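Local coordinates for protein transcobalamin-1 (Homo sapiens, PDB 4KKI) that binds vitamin B12 with femtomolar affinity, recognises related corrinoids, and protects the vitamin from the acidic environment of the stomach, at residues 355-358 and 359-362; 289-292 and 293-297. All coordinates share one frame; numbering follows the deposited sequence.

Contact 1 of 2, residues 355-358 and 359-362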
loop_
_atom_site.group_PDB
_atom_site.type_symbol
_atom_site.label_atom_id
_atom_site.label_comp_id
_atom_site.label_asym_id
_atom_site.label_seq_id
_atom_site.Cartn_x
_atom_site.Cartn_y
_atom_site.Cartn_z
ATOM N N GLY A 355 19.959 -0.803 18.924
ATOM C CA GLY A 355 19.116 0.081 18.147
ATOM C C GLY A 355 19.437 0.094 16.668
ATOM O O GLY A 355 18.937 0.929 15.927
ATOM N N SER A 356 20.286 -0.830 16.238
ATOM C CA SER A 356 20.607 -0.961 14.827
ATOM C C SER A 356 19.428 -1.581 14.100
ATOM O O SER A 356 18.615 -2.269 14.702
ATOM C CB SER A 356 21.848 -1.828 14.642
ATOM O OG SER A 356 23.031 -1.075 14.802
ATOM N N VAL A 357 19.329 -1.336 12.804
ATOM C CA VAL A 357 18.247 -1.926 12.032
ATOM C C VAL A 357 18.691 -3.202 11.327
ATOM O O VAL A 357 19.881 -3.518 11.282
ATOM C CB VAL A 357 17.660 -0.934 11.003
ATOM C CG1 VAL A 357 17.030 0.253 11.717
ATOM C CG2 VAL A 357 18.731 -0.475 10.022
ATOM N N PHE A 358 17.716 -3.927 10.789
ATOM C CA PHE A 358 17.953 -5.173 10.073
ATOM C C PHE A 358 18.979 -4.987 8.950
ATOM O O PHE A 358 19.786 -5.876 8.687
ATOM C CB PHE A 358 16.623 -5.687 9.509
ATOM C CG PHE A 358 16.662 -7.112 9.024
ATOM C CD1 PHE A 358 17.227 -7.431 7.800
ATOM C CD2 PHE A 358 16.096 -8.127 9.777
ATOM C CE1 PHE A 358 17.251 -8.737 7.349
ATOM C CE2 PHE A 358 16.115 -9.437 9.329
ATOM C CZ PHE A 358 16.692 -9.740 8.112
ATOM N N LEU A 359 18.944 -3.828 8.298
ATOM C CA LEU A 359 19.866 -3.532 7.204
ATOM C C LEU A 359 21.316 -3.454 7.681
ATOM O O LEU A 359 22.235 -3.871 6.974
ATOM C CB LEU A 359 19.476 -2.227 6.508
ATOM C CG LEU A 359 20.294 -1.827 5.278
ATOM C CD1 LEU A 359 20.181 -2.885 4.195
ATOM C CD2 LEU A 359 19.843 -0.470 4.753
ATOM N N SER A 360 21.516 -2.913 8.879
ATOM C CA SER A 360 22.852 -2.796 9.450
ATOM C C SER A 360 23.471 -4.177 9.652
ATOM O O SER A 360 24.670 -4.368 9.444
ATOM C CB SER A 360 22.808 -2.029 10.774
ATOM O OG SER A 360 22.293 -0.722 10.585
ATOM N N VAL A 361 22.641 -5.135 10.051
ATOM C CA VAL A 361 23.072 -6.518 10.212
ATOM C C VAL A 361 23.565 -7.075 8.883
ATOM O O VAL A 361 24.632 -7.690 8.811
ATOM C CB VAL A 361 21.927 -7.401 10.751
ATOM C CG1 VAL A 361 22.291 -8.877 10.658
ATOM C CG2 VAL A 361 21.590 -7.016 12.185
ATOM N N MET A 362 22.785 -6.844 7.831
ATOM C CA MET A 362 23.128 -7.315 6.492
ATOM C C MET A 362 24.455 -6.730 6.020
ATOM O O MET A 362 25.272 -7.429 5.422
ATOM C CB MET A 362 22.017 -6.961 5.500
ATOM C CG MET A 362 20.671 -7.597 5.817
ATOM S SD MET A 362 19.409 -7.215 4.586
ATOM C CE MET A 362 20.169 -7.883 3.107
#

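Contact 2 of 2, residues 289-292 and 293-297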
loop_
_atom_site.group_PDB
_atom_site.type_symbol
_atom_site.label_atom_id
_atom_site.label_comp_id
_atom_site.label_asym_id
_atom_site.label_seq_id
_atom_site.Cartn_x
_atom_site.Cartn_y
_atom_site.Cartn_z
ATOM N N GLN A 289 -1.159 5.937 4.394
ATOM C CA GLN A 289 -2.174 4.922 4.122
ATOM C C GLN A 289 -3.166 4.732 5.265
ATOM O O GLN A 289 -4.305 4.325 5.038
ATOM C CB GLN A 289 -1.525 3.588 3.753
ATOM C CG GLN A 289 -0.794 3.621 2.429
ATOM C CD GLN A 289 -0.257 2.264 2.027
ATOM O OE1 GLN A 289 -0.018 2.005 0.846
ATOM N NE2 GLN A 289 -0.063 1.389 3.005
ATOM N N VAL A 290 -2.740 5.033 6.488
ATOM C CA VAL A 290 -3.588 4.799 7.655
ATOM C C VAL A 290 -4.512 5.984 7.961
ATOM O O VAL A 290 -5.601 5.804 8.507
ATOM C CB VAL A 290 -2.754 4.434 8.910
ATOM C CG1 VAL A 290 -2.072 5.667 9.497
ATOM C CG2 VAL A 290 -3.630 3.765 9.957
ATOM N N LEU A 291 -4.085 7.183 7.578
ATOM C CA LEU A 291 -4.785 8.417 7.947
ATOM C C LEU A 291 -6.269 8.547 7.546
ATOM O O LEU A 291 -7.092 8.902 8.390
ATOM C CB LEU A 291 -3.992 9.650 7.485
ATOM C CG LEU A 291 -4.627 11.007 7.796
ATOM C CD1 LEU A 291 -4.724 11.220 9.302
ATOM C CD2 LEU A 291 -3.851 12.144 7.132
ATOM N N PRO A 292 -6.616 8.281 6.267
ATOM C CA PRO A 292 -8.008 8.516 5.849
ATOM C C PRO A 292 -9.053 7.787 6.696
ATOM O O PRO A 292 -10.038 8.400 7.113
ATOM C CB PRO A 292 -8.033 7.986 4.414
ATOM C CG PRO A 292 -6.638 8.164 3.935
ATOM C CD PRO A 292 -5.776 7.862 5.128
ATOM N N ALA A 293 -8.829 6.502 6.949
ATOM C CA ALA A 293 -9.767 5.695 7.721
ATOM C C ALA A 293 -9.957 6.236 9.133
ATOM O O ALA A 293 -11.064 6.222 9.664
ATOM C CB ALA A 293 -9.316 4.243 7.761
ATOM N N LEU A 294 -8.876 6.727 9.736
ATOM C CA LEU A 294 -8.939 7.252 11.099
ATOM C C LEU A 294 -9.817 8.499 11.177
ATOM O O LEU A 294 -10.240 8.910 12.259
ATOM C CB LEU A 294 -7.537 7.565 11.620
ATOM C CG LEU A 294 -6.532 6.415 11.545
ATOM C CD1 LEU A 294 -5.172 6.860 12.055
ATOM C CD2 LEU A 294 -7.033 5.210 12.322
ATOM N N MET A 295 -10.080 9.096 10.020
ATOM C CA MET A 295 -10.909 10.286 9.936
ATOM C C MET A 295 -12.245 9.935 9.301
ATOM O O MET A 295 -13.013 10.816 8.922
ATOM C CB MET A 295 -10.212 11.357 9.100
ATOM C CG MET A 295 -10.398 12.757 9.628
ATOM S SD MET A 295 -9.167 13.133 10.880
ATOM C CE MET A 295 -7.699 13.207 9.859
ATOM N N GLY A 296 -12.507 8.637 9.176
ATOM C CA GLY A 296 -13.772 8.158 8.647
ATOM C C GLY A 296 -13.890 8.325 7.145
ATOM O O GLY A 296 -14.990 8.433 6.605
ATOM N N LYS A 297 -12.747 8.340 6.465
ATOM C CA LYS A 297 -12.714 8.546 5.025
ATOM C C LYS A 297 -12.167 7.323 4.304
ATOM O O LYS A 297 -11.362 6.574 4.857
ATOM C CB LYS A 297 -11.857 9.769 4.687
ATOM C CG LYS A 297 -12.411 11.088 5.210
ATOM C CD LYS A 297 -13.652 11.504 4.441
ATOM C CE LYS A 297 -14.197 12.829 4.942
ATOM N NZ LYS A 297 -15.431 13.229 4.209
HETATM O O HOH W 1 -6.975 4.491 5.548
#

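Contact 1 of 2, residues 355-358 and 359-362
Val-357 and Ser-360 meet where an extended loop turns into the first turn of helix 358-368: the backbone of Val-357 is still extended, while every residue from Phe-358 to Met-362 is helical. This is a helix N-terminus, with Val-357 at the N-cap position. Valine has no polar side-chain group with which to cap, so what passes across the turn from this residue is its carbonyl. Val-357 O receives two weak bonds, from Ser-360 N at 3.0 Å and Val-361 N at 3.4 Å; the second is the straighter. The first firmer rung follows one residue later, Met-362 N to Phe-358 O at 3.3 Å, with the donor only slightly tilted from the carbonyl plane.

Beside the turn, CG2 of Val-357 approaches Ser-360 OG at 3.6 Å and also rests against CB of Leu-359. Ser-356 joins from the loop, its CB 4.0 Å from Ser-360 CB, while its hydroxyl bonds back to Leu-353 O.

The aromatic part illustrates how residues four apart on a helix pair up. CG of Phe-358 stands opposite the backbone N (chi1 -167°), and its ring packs on Leu-411, Leu-426 and Val-428 of the C-terminal beta domain; Leu-411 contacts cobalamin. Met-362, extended about chi2 (-177°), brings its sulfur to the rim of that ring in a Met-aromatic contact. Met-362 SD lies in the ring plane, 3.8 Å from Phe-358 CE1 and 3.9 Å from Phe-358 CD1.

Contact 2 of 2, residues 289-292 and 293-297
Leu-291 and Met-295 run side by side at the C-terminal end of helix 284-294, Leu-291 CD1 meeting Met-295 CE at 3.6 Å. The methionine is bent at both chi2 and chi3, which returns its methyl to the leucine. On another flank, Leu-294 CD1 packs 4.0 Å from Val-290 CG2, and Leu-269 and Val-272 of helix 265-277 close over this tight apolar side.

The polar part is a Schellman motif. Gly-296, at positive phi, lets the chain reverse: Lys-297 N bonds to Pro-292 O at 2.8 Å and Gly-296 N to Ala-293 O at 2.9 Å. Met-295 N also reaches Pro-292 O, at 3.0 Å, from the opposite face of the carbonyl plane to Lys-297 N. Against the buried Val-290, Leu-291 and Leu-294, the lysine side is loose: its CB sits 3.3 Å from Pro-292 O, then the chain leads away.

Proline at 292 has no N-H for the preceding turn, and the helix kinks there. A water stands in for the next helical bond, donating to Gln-289 O and accepting from Ala-293 N. Gln-289 NE2 bonds to cyanocobalamin, and the water probably helps to steady the backbone of this ligand-binding residue.

From the N terminus the chain meets contact 2 first, where 289-292 and 293-297 finish helix 284-294 within the alpha domain; it then passes through the flexible linker and the paired strands 333-341 and 345-353 before contact 1 opens helix 358-368 in the beta domain. The two follow in series, neither nesting nor crossing, and each joins two adjoining segments without closing a long loop. The nearest atoms of contacts 1 and 2 are about 19 Å apart. Contact 2 ties its helix to helices 55-63, 244-252 and 265-277; contact 1 seats its helix on strands 333-341 and 426-432. Cobalamin relates them: Gln-289 binds it directly, whereas Met-362 comes close to the binding residue Ile-386, consistent with a second shell.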